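Local coordinates for uncharacterized protein AbaSI (PDB 4PAR) that acts as a 5-hydroxymethylcytosine-specific restriction enzyme, joining a Vsr-like endonuclease domain to an SRA-like domain that probably recognises the modified base in DNA, at residues 90-98 and 115-123; 219-229 and 266-274. The protein carries 3 engineered substitutions. All blocks are in the same frame, centred on the assembly; numbering follows the deposited sequence.

The two contacts follow one another along the chain, interaction 1 lying wholly earlier than interaction 2, and they sit on opposite sides of the chain's centre. Their centres are 29 Å apart and their nearest atoms about 13 Å, so they make no direct contact. Interaction 1 belongs to the N-terminal PvuRts1I-like nuclease region, where a turn packs against edge strand 119-124 of a mixed sheet. Interaction 2 joins strands 221-224 and 268-276 in the separate, curled sheet of the SRA-like region. Each is therefore internal to one functional half of the enzyme; interaction 2 comes within about 4 Å of the bound DNA, interaction 1 only within about 16 Å.

Interaction 1: 90-98 and 115-123; sequences NQIDEPLYS and ITGHKIFRV
Asp93 and Ile120 mark the closest backbone approach, with CA atoms 5.6 Å apart, where the type I turn Gln91-Glu94 settles against the start of strand 119-123 without forming a ladder with it. Asp93 turns its carboxylate to that strand, and OD1 accepts a weak hydrogen bond from Ile120 N at 3.4 Å. The bent chain of Lys119 crosses this carboxylate at about a right angle, bringing its CD rather than its ammonium group against OD1. Ile120 carries the apolar part: CG1 stands anti to the carbonyl carbon (chi1 -71°) and the branch runs on to CD1, which meets Pro95 CD at 3.5 Å. Nearby, Ile115 CD1 touches Glu94 CG at 3.6 Å, while the carboxylate of Glu94 is held by Ser53. The strand is an outer one of the mixed sheet in this PDDEXK-clan nuclease region and pairs in parallel with strand 69-74; the turn and Pro95 lie over a face of the sheet, Pro95 reaching Glu72, Ala58 and Thr60 on the inner strands. From this strand Arg122 reaches out with an extended chain, its guanidinium edge toward the turn. In its plane, NH2 makes two weak hydrogen bonds, to Glu94 O at 2.9 Å and to Ile92 O at 3.4 Å, the latter nearly straight (165°). Ile120 CG2 lies over the centre of one face of the guanidinium; Leu96 CD1 approaches it obliquely, and CD2 lies against Arg122 NE and CD. NE also salt-bridges Glu72, whose other carboxylate oxygen accepts Leu96 N.

Interaction 2: 219-229 and 266-274; sequences KDTLIWFPRLY and PQKRIVFAR
Arg269 NH1 sits 3.4 Å above the plane of the Trp224 ring, over its centre, while Pro226 CB covers the opposite face toward the rim. This is a cation-pi contact, with Arg269 CZ 4.6 Å from the centroid of the six-membered ring of Trp224; the guanidinium is steeply turned against the indole, their planes 68° apart. Leu222 CD2 packs over a face of the same guanidinium, 3.3 Å from Arg269 NE. The Phe225 ring receives Phe272 O in plane at its edge, and its CD1 touches Phe272 CB. At the far end, the edge of the Arg227 guanidinium meets the face of that of Arg274, the planes 70° apart: Arg227 CZ lies over the centre of the Arg274 group, and Arg274 NH1 lies in the plane of Arg227.

The backbones that carry these groups, strands 221-224 and 268-274, run parallel, 28° apart. Their ladder includes Trp224 N to Ile270 O and Phe272 N to Trp224 O, both 2.9 Å, and Arg274 N to Pro226 O extends it past the first strand. Strands 212-214 and 283-295 flank the pair in the curled sheet of the SRA-like domain. Leu222, Trp224, Arg269 and Val271 point to one face of the sheet; on the other, Ile223 CD1 meets Ile270 CG2 at 3.5 Å and Phe201 packs against both isoleucines.

Arg269 NH1, the nitrogen over the indole, is also salt-bridged to Glu247, which would help keep it there. Arg274 packs on a DNA phosphate, and Arg227 beside it probably adds to the positive potential.

Interaction 1: 90-98 and 115-123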
loop_
_atom_site.group_PDB
_atom_site.type_symbol
_atom_site.label_atom_id
_atom_site.label_comp_id
_atom_site.label_asym_id
_atom_site.label_seq_id
_atom_site.Cartn_x
_atom_site.Cartn_y
_atom_site.Cartn_z
ATOM N N ASN F 90 31.373 -12.253 9.517
ATOM C CA ASN F 90 31.768 -10.887 9.841
ATOM C C ASN F 90 32.524 -10.856 11.164
ATOM O O ASN F 90 32.984 -11.895 11.638
ATOM C CB ASN F 90 30.547 -9.965 9.899
ATOM C CG ASN F 90 29.753 -9.967 8.604
ATOM O OD1 ASN F 90 30.265 -9.602 7.542
ATOM N ND2 ASN F 90 28.491 -10.377 8.687
ATOM N N GLN F 91 32.685 -9.665 11.735
ATOM C CA GLN F 91 33.347 -9.513 13.030
ATOM C C GLN F 91 32.680 -10.396 14.078
ATOM O O GLN F 91 31.476 -10.650 14.012
ATOM C CB GLN F 91 33.331 -8.049 13.486
ATOM C CG GLN F 91 34.240 -7.130 12.684
ATOM C CD GLN F 91 35.702 -7.530 12.792
ATOM O OE1 GLN F 91 36.311 -7.974 11.817
ATOM N NE2 GLN F 91 36.270 -7.377 13.985
ATOM N N ILE F 92 33.483 -10.876 15.026
ATOM C CA ILE F 92 33.059 -11.892 15.990
ATOM C C ILE F 92 31.778 -11.507 16.746
ATOM O O ILE F 92 30.920 -12.354 17.004
ATOM C CB ILE F 92 34.212 -12.196 16.996
ATOM C CG1 ILE F 92 33.814 -13.293 17.987
ATOM C CG2 ILE F 92 34.676 -10.931 17.716
ATOM C CD1 ILE F 92 34.953 -13.736 18.889
ATOM N N ASP F 93 31.646 -10.223 17.064
ATOM C CA ASP F 93 30.507 -9.709 17.821
ATOM C C ASP F 93 29.378 -9.170 16.933
ATOM O O ASP F 93 28.464 -8.505 17.421
ATOM C CB ASP F 93 30.969 -8.638 18.810
ATOM C CG ASP F 93 31.024 -9.160 20.241
ATOM O OD1 ASP F 93 30.075 -9.866 20.651
ATOM O OD2 ASP F 93 32.015 -8.878 20.948
ATOM N N GLU F 94 29.464 -9.423 15.631
ATOM C CA GLU F 94 28.450 -8.944 14.697
ATOM C C GLU F 94 27.622 -10.104 14.141
ATOM O O GLU F 94 28.107 -11.232 14.072
ATOM C CB GLU F 94 29.117 -8.173 13.557
ATOM C CG GLU F 94 29.946 -6.992 14.014
ATOM C CD GLU F 94 30.549 -6.231 12.853
ATOM O OE1 GLU F 94 30.478 -6.742 11.716
ATOM O OE2 GLU F 94 31.091 -5.127 13.077
ATOM N N PRO F 95 26.361 -9.834 13.755
ATOM C CA PRO F 95 25.459 -10.901 13.299
ATOM C C PRO F 95 25.941 -11.616 12.041
ATOM O O PRO F 95 26.777 -11.092 11.309
ATOM C CB PRO F 95 24.150 -10.155 13.025
ATOM C CG PRO F 95 24.550 -8.744 12.817
ATOM C CD PRO F 95 25.700 -8.519 13.733
ATOM N N LEU F 96 25.425 -12.817 11.810
ATOM C CA LEU F 96 25.801 -13.601 10.637
ATOM C C LEU F 96 24.933 -13.266 9.424
ATOM O O LEU F 96 25.289 -13.582 8.288
ATOM C CB LEU F 96 25.700 -15.099 10.943
ATOM C CG LEU F 96 26.791 -15.826 11.736
ATOM C CD1 LEU F 96 27.644 -14.884 12.556
ATOM C CD2 LEU F 96 26.158 -16.872 12.637
ATOM N N TYR F 97 23.799 -12.617 9.665
ATOM C CA TYR F 97 22.822 -12.392 8.605
ATOM C C TYR F 97 22.761 -10.930 8.229
ATOM O O TYR F 97 22.624 -10.071 9.095
ATOM C CB TYR F 97 21.430 -12.860 9.030
ATOM C CG TYR F 97 21.329 -14.325 9.379
ATOM C CD1 TYR F 97 21.650 -14.772 10.652
ATOM C CD2 TYR F 97 20.896 -15.257 8.444
ATOM C CE1 TYR F 97 21.553 -16.104 10.986
ATOM C CE2 TYR F 97 20.794 -16.594 8.768
ATOM C CZ TYR F 97 21.127 -17.012 10.044
ATOM O OH TYR F 97 21.035 -18.337 10.394
ATOM N N SER F 98 22.841 -10.652 6.933
ATOM C CA SER F 98 22.862 -9.277 6.458
ATOM C C SER F 98 21.887 -9.074 5.306
ATOM O O SER F 98 21.207 -10.004 4.892
ATOM C CB SER F 98 24.276 -8.892 6.032
ATOM O OG SER F 98 24.793 -9.832 5.109
ATOM N N ILE F 115 26.427 -1.373 16.926
ATOM C CA ILE F 115 26.549 -2.537 17.798
ATOM C C ILE F 115 27.876 -2.581 18.531
ATOM O O ILE F 115 28.176 -3.565 19.213
ATOM C CB ILE F 115 26.370 -3.851 17.025
ATOM C CG1 ILE F 115 26.978 -3.747 15.627
ATOM C CG2 ILE F 115 24.912 -4.186 16.926
ATOM C CD1 ILE F 115 28.457 -4.057 15.575
ATOM N N THR F 116 28.679 -1.532 18.366
ATOM C CA THR F 116 29.986 -1.493 19.003
ATOM C C THR F 116 29.854 -1.651 20.514
ATOM O O THR F 116 29.195 -0.855 21.180
ATOM C CB THR F 116 30.718 -0.180 18.701
ATOM O OG1 THR F 116 30.858 -0.019 17.284
ATOM C CG2 THR F 116 32.089 -0.189 19.346
ATOM N N GLY F 117 30.512 -2.670 21.049
ATOM C CA GLY F 117 30.490 -2.928 22.474
ATOM C C GLY F 117 29.440 -3.936 22.877
ATOM O O GLY F 117 29.557 -4.576 23.922
ATOM N N HIS F 118 28.417 -4.091 22.043
ATOM C CA HIS F 118 27.330 -5.022 22.336
ATOM C C HIS F 118 27.790 -6.476 22.196
ATOM O O HIS F 118 28.648 -6.791 21.372
ATOM C CB HIS F 118 26.132 -4.766 21.417
ATOM C CG HIS F 118 25.581 -3.375 21.497
ATOM N ND1 HIS F 118 24.702 -2.869 20.563
ATOM C CD2 HIS F 118 25.780 -2.385 22.400
ATOM C CE1 HIS F 118 24.382 -1.629 20.887
ATOM N NE2 HIS F 118 25.024 -1.310 21.997
ATOM N N LYS F 119 27.216 -7.358 23.009
ATOM C CA LYS F 119 27.488 -8.788 22.912
ATOM C C LYS F 119 26.414 -9.470 22.072
ATOM O O LYS F 119 25.250 -9.085 22.116
ATOM C CB LYS F 119 27.553 -9.422 24.305
ATOM C CG LYS F 119 27.866 -10.918 24.303
ATOM C CD LYS F 119 29.199 -11.213 23.617
ATOM C CE LYS F 119 29.473 -12.709 23.533
ATOM N NZ LYS F 119 29.570 -13.336 24.878
ATOM N N ILE F 120 26.807 -10.470 21.289
ATOM C CA ILE F 120 25.838 -11.266 20.545
ATOM C C ILE F 120 25.891 -12.729 20.956
ATOM O O ILE F 120 26.936 -13.376 20.866
ATOM C CB ILE F 120 26.057 -11.178 19.029
ATOM C CG1 ILE F 120 25.653 -9.797 18.525
ATOM C CG2 ILE F 120 25.238 -12.244 18.317
ATOM C CD1 ILE F 120 25.519 -9.713 17.024
ATOM N N PHE F 121 24.755 -13.237 21.422
ATOM C CA PHE F 121 24.625 -14.649 21.726
ATOM C C PHE F 121 23.934 -15.351 20.575
ATOM O O PHE F 121 23.012 -14.806 19.966
ATOM C CB PHE F 121 23.846 -14.858 23.016
ATOM C CG PHE F 121 24.567 -14.384 24.236
ATOM C CD1 PHE F 121 25.592 -15.138 24.785
ATOM C CD2 PHE F 121 24.217 -13.190 24.843
ATOM C CE1 PHE F 121 26.257 -14.711 25.915
ATOM C CE2 PHE F 121 24.879 -12.755 25.975
ATOM C CZ PHE F 121 25.901 -13.519 26.511
ATOM N N ARG F 122 24.373 -16.564 20.270
ATOM C CA ARG F 122 23.791 -17.280 19.151
ATOM C C ARG F 122 23.049 -18.523 19.602
ATOM O O ARG F 122 23.346 -19.096 20.650
ATOM C CB ARG F 122 24.873 -17.641 18.135
ATOM C CG ARG F 122 25.237 -16.473 17.259
ATOM C CD ARG F 122 26.340 -16.784 16.271
ATOM N NE ARG F 122 26.825 -15.540 15.685
ATOM C CZ ARG F 122 27.794 -14.802 16.214
ATOM N NH1 ARG F 122 28.401 -15.195 17.328
ATOM N NH2 ARG F 122 28.163 -13.675 15.624
ATOM N N VAL F 123 22.055 -18.921 18.816
ATOM C CA VAL F 123 21.390 -20.189 19.063
ATOM C C VAL F 123 21.455 -21.073 17.823
ATOM O O VAL F 123 20.915 -20.721 16.778
ATOM C CB VAL F 123 19.941 -19.984 19.481
ATOM C CG1 VAL F 123 19.320 -21.322 19.881
ATOM C CG2 VAL F 123 19.868 -18.984 20.629
#

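Interaction 2: 219-229 and 266-274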
loop_
_atom_site.group_PDB
_atom_site.type_symbol
_atom_site.label_atom_id
_atom_site.label_comp_id
_atom_site.label_asym_id
_atom_site.label_seq_id
_atom_site.Cartn_x
_atom_site.Cartn_y
_atom_site.Cartn_z
ATOM N N LYS F 219 25.124 29.083 23.272
ATOM C CA LYS F 219 25.197 29.707 21.950
ATOM C C LYS F 219 26.260 29.075 21.047
ATOM O O LYS F 219 26.398 29.459 19.884
ATOM C CB LYS F 219 25.457 31.214 22.080
ATOM C CG LYS F 219 26.859 31.589 22.535
ATOM C CD LYS F 219 27.086 33.090 22.426
ATOM C CE LYS F 219 28.496 33.477 22.842
ATOM N NZ LYS F 219 28.733 34.948 22.732
ATOM N N ASP F 220 27.016 28.121 21.582
ATOM C CA ASP F 220 27.997 27.391 20.781
ATOM C C ASP F 220 27.473 26.035 20.295
ATOM O O ASP F 220 28.175 25.314 19.583
ATOM C CB ASP F 220 29.293 27.196 21.574
ATOM C CG ASP F 220 29.090 26.374 22.832
ATOM O OD1 ASP F 220 27.978 26.414 23.400
ATOM O OD2 ASP F 220 30.044 25.688 23.254
ATOM N N THR F 221 26.244 25.690 20.679
ATOM C CA THR F 221 25.659 24.397 20.316
ATOM C C THR F 221 24.370 24.532 19.503
ATOM O O THR F 221 23.605 25.479 19.678
ATOM C CB THR F 221 25.351 23.548 21.564
ATOM O OG1 THR F 221 24.518 24.295 22.456
ATOM C CG2 THR F 221 26.634 23.154 22.282
ATOM N N LEU F 222 24.132 23.563 18.623
ATOM C CA LEU F 222 22.929 23.550 17.797
ATOM C C LEU F 222 22.179 22.221 17.913
ATOM O O LEU F 222 22.781 21.150 17.826
ATOM C CB LEU F 222 23.284 23.818 16.331
ATOM C CG LEU F 222 22.112 23.862 15.346
ATOM C CD1 LEU F 222 21.352 25.176 15.469
ATOM C CD2 LEU F 222 22.579 23.635 13.914
ATOM N N ILE F 223 20.865 22.293 18.110
ATOM C CA ILE F 223 20.035 21.095 18.110
ATOM C C ILE F 223 19.784 20.686 16.669
ATOM O O ILE F 223 19.200 21.444 15.899
ATOM C CB ILE F 223 18.683 21.318 18.807
ATOM C CG1 ILE F 223 18.850 22.156 20.075
ATOM C CG2 ILE F 223 18.019 19.986 19.107
ATOM C CD1 ILE F 223 19.425 21.395 21.233
ATOM N N TRP F 224 20.206 19.485 16.299
ATOM C CA TRP F 224 20.130 19.100 14.897
ATOM C C TRP F 224 19.266 17.859 14.678
ATOM O O TRP F 224 19.364 16.887 15.425
ATOM C CB TRP F 224 21.538 18.871 14.351
ATOM C CG TRP F 224 21.612 18.881 12.868
ATOM C CD1 TRP F 224 20.728 19.462 12.004
ATOM C CD2 TRP F 224 22.620 18.269 12.062
ATOM N NE1 TRP F 224 21.129 19.254 10.706
ATOM C CE2 TRP F 224 22.287 18.522 10.714
ATOM C CE3 TRP F 224 23.771 17.529 12.348
ATOM C CZ2 TRP F 224 23.067 18.063 9.657
ATOM C CZ3 TRP F 224 24.540 17.073 11.298
ATOM C CH2 TRP F 224 24.187 17.342 9.968
ATOM N N PHE F 225 18.431 17.894 13.639
ATOM C CA PHE F 225 17.559 16.766 13.313
ATOM C C PHE F 225 17.792 16.270 11.895
ATOM O O PHE F 225 16.880 16.295 11.074
ATOM C CB PHE F 225 16.087 17.156 13.457
ATOM C CG PHE F 225 15.760 17.821 14.754
ATOM C CD1 PHE F 225 16.176 17.272 15.954
ATOM C CD2 PHE F 225 15.040 19.003 14.775
ATOM C CE1 PHE F 225 15.877 17.892 17.153
ATOM C CE2 PHE F 225 14.739 19.628 15.969
ATOM C CZ PHE F 225 15.156 19.071 17.160
ATOM N N PRO F 226 19.012 15.804 11.604
ATOM C CA PRO F 226 19.330 15.392 10.240
ATOM C C PRO F 226 18.816 14.004 9.883
ATOM O O PRO F 226 18.561 13.175 10.759
ATOM C CB PRO F 226 20.854 15.408 10.233
ATOM C CG PRO F 226 21.214 15.014 11.620
ATOM C CD PRO F 226 20.135 15.545 12.523
ATOM N N ARG F 227 18.653 13.767 8.588
ATOM C CA ARG F 227 18.558 12.411 8.086
ATOM C C ARG F 227 19.977 11.980 7.759
ATOM O O ARG F 227 20.651 12.621 6.957
ATOM C CB ARG F 227 17.661 12.324 6.854
ATOM C CG ARG F 227 16.220 12.749 7.079
ATOM C CD ARG F 227 15.410 12.499 5.815
ATOM N NE ARG F 227 14.007 12.881 5.934
ATOM C CZ ARG F 227 13.084 12.586 5.025
ATOM N NH1 ARG F 227 13.418 11.899 3.941
ATOM N NH2 ARG F 227 11.827 12.970 5.196
ATOM N N LEU F 228 20.422 10.883 8.357
ATOM C CA LEU F 228 21.830 10.502 8.315
ATOM C C LEU F 228 22.140 9.694 7.064
ATOM O O LEU F 228 23.213 9.114 6.931
ATOM C CB LEU F 228 22.219 9.719 9.568
ATOM C CG LEU F 228 22.766 10.595 10.698
ATOM C CD1 LEU F 228 21.732 11.598 11.134
ATOM C CD2 LEU F 228 23.210 9.764 11.880
ATOM N N TYR F 229 21.162 9.627 6.171
ATOM C CA TYR F 229 21.331 8.991 4.877
ATOM C C TYR F 229 21.203 10.010 3.750
ATOM O O TYR F 229 21.055 11.207 3.996
ATOM C CB TYR F 229 20.306 7.876 4.704
ATOM C CG TYR F 229 18.916 8.259 5.154
ATOM C CD1 TYR F 229 17.977 8.726 4.248
ATOM C CD2 TYR F 229 18.542 8.153 6.490
ATOM C CE1 TYR F 229 16.701 9.075 4.659
ATOM C CE2 TYR F 229 17.275 8.501 6.909
ATOM C CZ TYR F 229 16.357 8.959 5.991
ATOM O OH TYR F 229 15.092 9.303 6.410
ATOM N N PRO F 266 27.727 27.555 14.642
ATOM C CA PRO F 266 28.191 27.039 15.936
ATOM C C PRO F 266 29.027 25.769 15.807
ATOM O O PRO F 266 28.714 24.898 14.997
ATOM C CB PRO F 266 26.887 26.751 16.681
ATOM C CG PRO F 266 25.913 26.448 15.600
ATOM C CD PRO F 266 26.276 27.367 14.470
ATOM N N GLN F 267 30.068 25.665 16.627
ATOM C CA GLN F 267 31.062 24.606 16.491
ATOM C C GLN F 267 30.641 23.273 17.098
ATOM O O GLN F 267 31.325 22.263 16.921
ATOM C CB GLN F 267 32.382 25.060 17.114
ATOM C CG GLN F 267 33.075 26.137 16.306
ATOM C CD GLN F 267 33.233 25.736 14.854
ATOM O OE1 GLN F 267 32.626 26.332 13.967
ATOM N NE2 GLN F 267 34.066 24.734 14.603
ATOM N N LYS F 268 29.518 23.265 17.806
ATOM C CA LYS F 268 29.005 22.031 18.395
ATOM C C LYS F 268 27.563 21.779 17.981
ATOM O O LYS F 268 26.781 22.716 17.818
ATOM C CB LYS F 268 29.101 22.078 19.919
ATOM C CG LYS F 268 30.511 22.001 20.467
ATOM C CD LYS F 268 30.518 22.253 21.965
ATOM C CE LYS F 268 31.908 22.071 22.548
ATOM N NZ LYS F 268 32.402 20.681 22.341
ATOM N N ARG F 269 27.215 20.511 17.801
ATOM C CA ARG F 269 25.830 20.150 17.529
ATOM C C ARG F 269 25.419 18.914 18.318
ATOM O O ARG F 269 26.083 17.882 18.255
ATOM C CB ARG F 269 25.610 19.910 16.033
ATOM C CG ARG F 269 25.594 21.170 15.185
ATOM C CD ARG F 269 25.264 20.852 13.733
ATOM N NE ARG F 269 25.331 22.036 12.880
ATOM C CZ ARG F 269 25.129 22.023 11.566
ATOM N NH1 ARG F 269 24.845 20.884 10.949
ATOM N NH2 ARG F 269 25.210 23.147 10.870
ATOM N N ILE F 270 24.333 19.032 19.074
ATOM C CA ILE F 270 23.712 17.873 19.703
ATOM C C ILE F 270 22.745 17.246 18.698
ATOM O O ILE F 270 21.867 17.924 18.151
ATOM C CB ILE F 270 22.991 18.255 21.018
ATOM C CG1 ILE F 270 21.851 17.279 21.324
ATOM C CG2 ILE F 270 22.478 19.681 20.943
ATOM C CD1 ILE F 270 20.462 17.834 21.044
ATOM N N VAL F 271 22.913 15.952 18.447
ATOM C CA VAL F 271 22.240 15.323 17.318
ATOM C C VAL F 271 21.099 14.381 17.699
ATOM O O VAL F 271 21.231 13.549 18.597
ATOM C CB VAL F 271 23.245 14.538 16.458
ATOM C CG1 VAL F 271 22.635 14.199 15.109
ATOM C CG2 VAL F 271 24.504 15.345 16.270
ATOM N N PHE F 272 19.978 14.538 17.003
ATOM C CA PHE F 272 18.887 13.576 17.036
ATOM C C PHE F 272 18.540 13.161 15.609
ATOM O O PHE F 272 18.027 13.962 14.830
ATOM C CB PHE F 272 17.658 14.160 17.729
ATOM C CG PHE F 272 17.713 14.096 19.224
ATOM C CD1 PHE F 272 18.521 14.960 19.941
ATOM C CD2 PHE F 272 16.941 13.180 19.917
ATOM C CE1 PHE F 272 18.565 14.906 21.320
ATOM C CE2 PHE F 272 16.980 13.122 21.296
ATOM C CZ PHE F 272 17.794 13.987 21.997
ATOM N N ALA F 273 18.807 11.906 15.271
ATOM C CA ALA F 273 18.605 11.438 13.906
ATOM C C ALA F 273 17.155 11.050 13.665
ATOM O O ALA F 273 16.518 10.434 14.520
ATOM C CB ALA F 273 19.519 10.264 13.613
ATOM N N ARG F 274 16.632 11.412 12.499
ATOM C CA ARG F 274 15.267 11.047 12.157
ATOM C C ARG F 274 15.225 9.601 11.697
ATOM O O ARG F 274 15.841 9.233 10.695
ATOM C CB ARG F 274 14.707 11.962 11.069
ATOM C CG ARG F 274 13.392 11.474 10.472
ATOM C CD ARG F 274 12.850 12.469 9.469
ATOM N NE ARG F 274 11.663 11.975 8.779
ATOM C CZ ARG F 274 10.856 12.742 8.054
ATOM N NH1 ARG F 274 11.109 14.039 7.929
ATOM N NH2 ARG F 274 9.796 12.217 7.452
#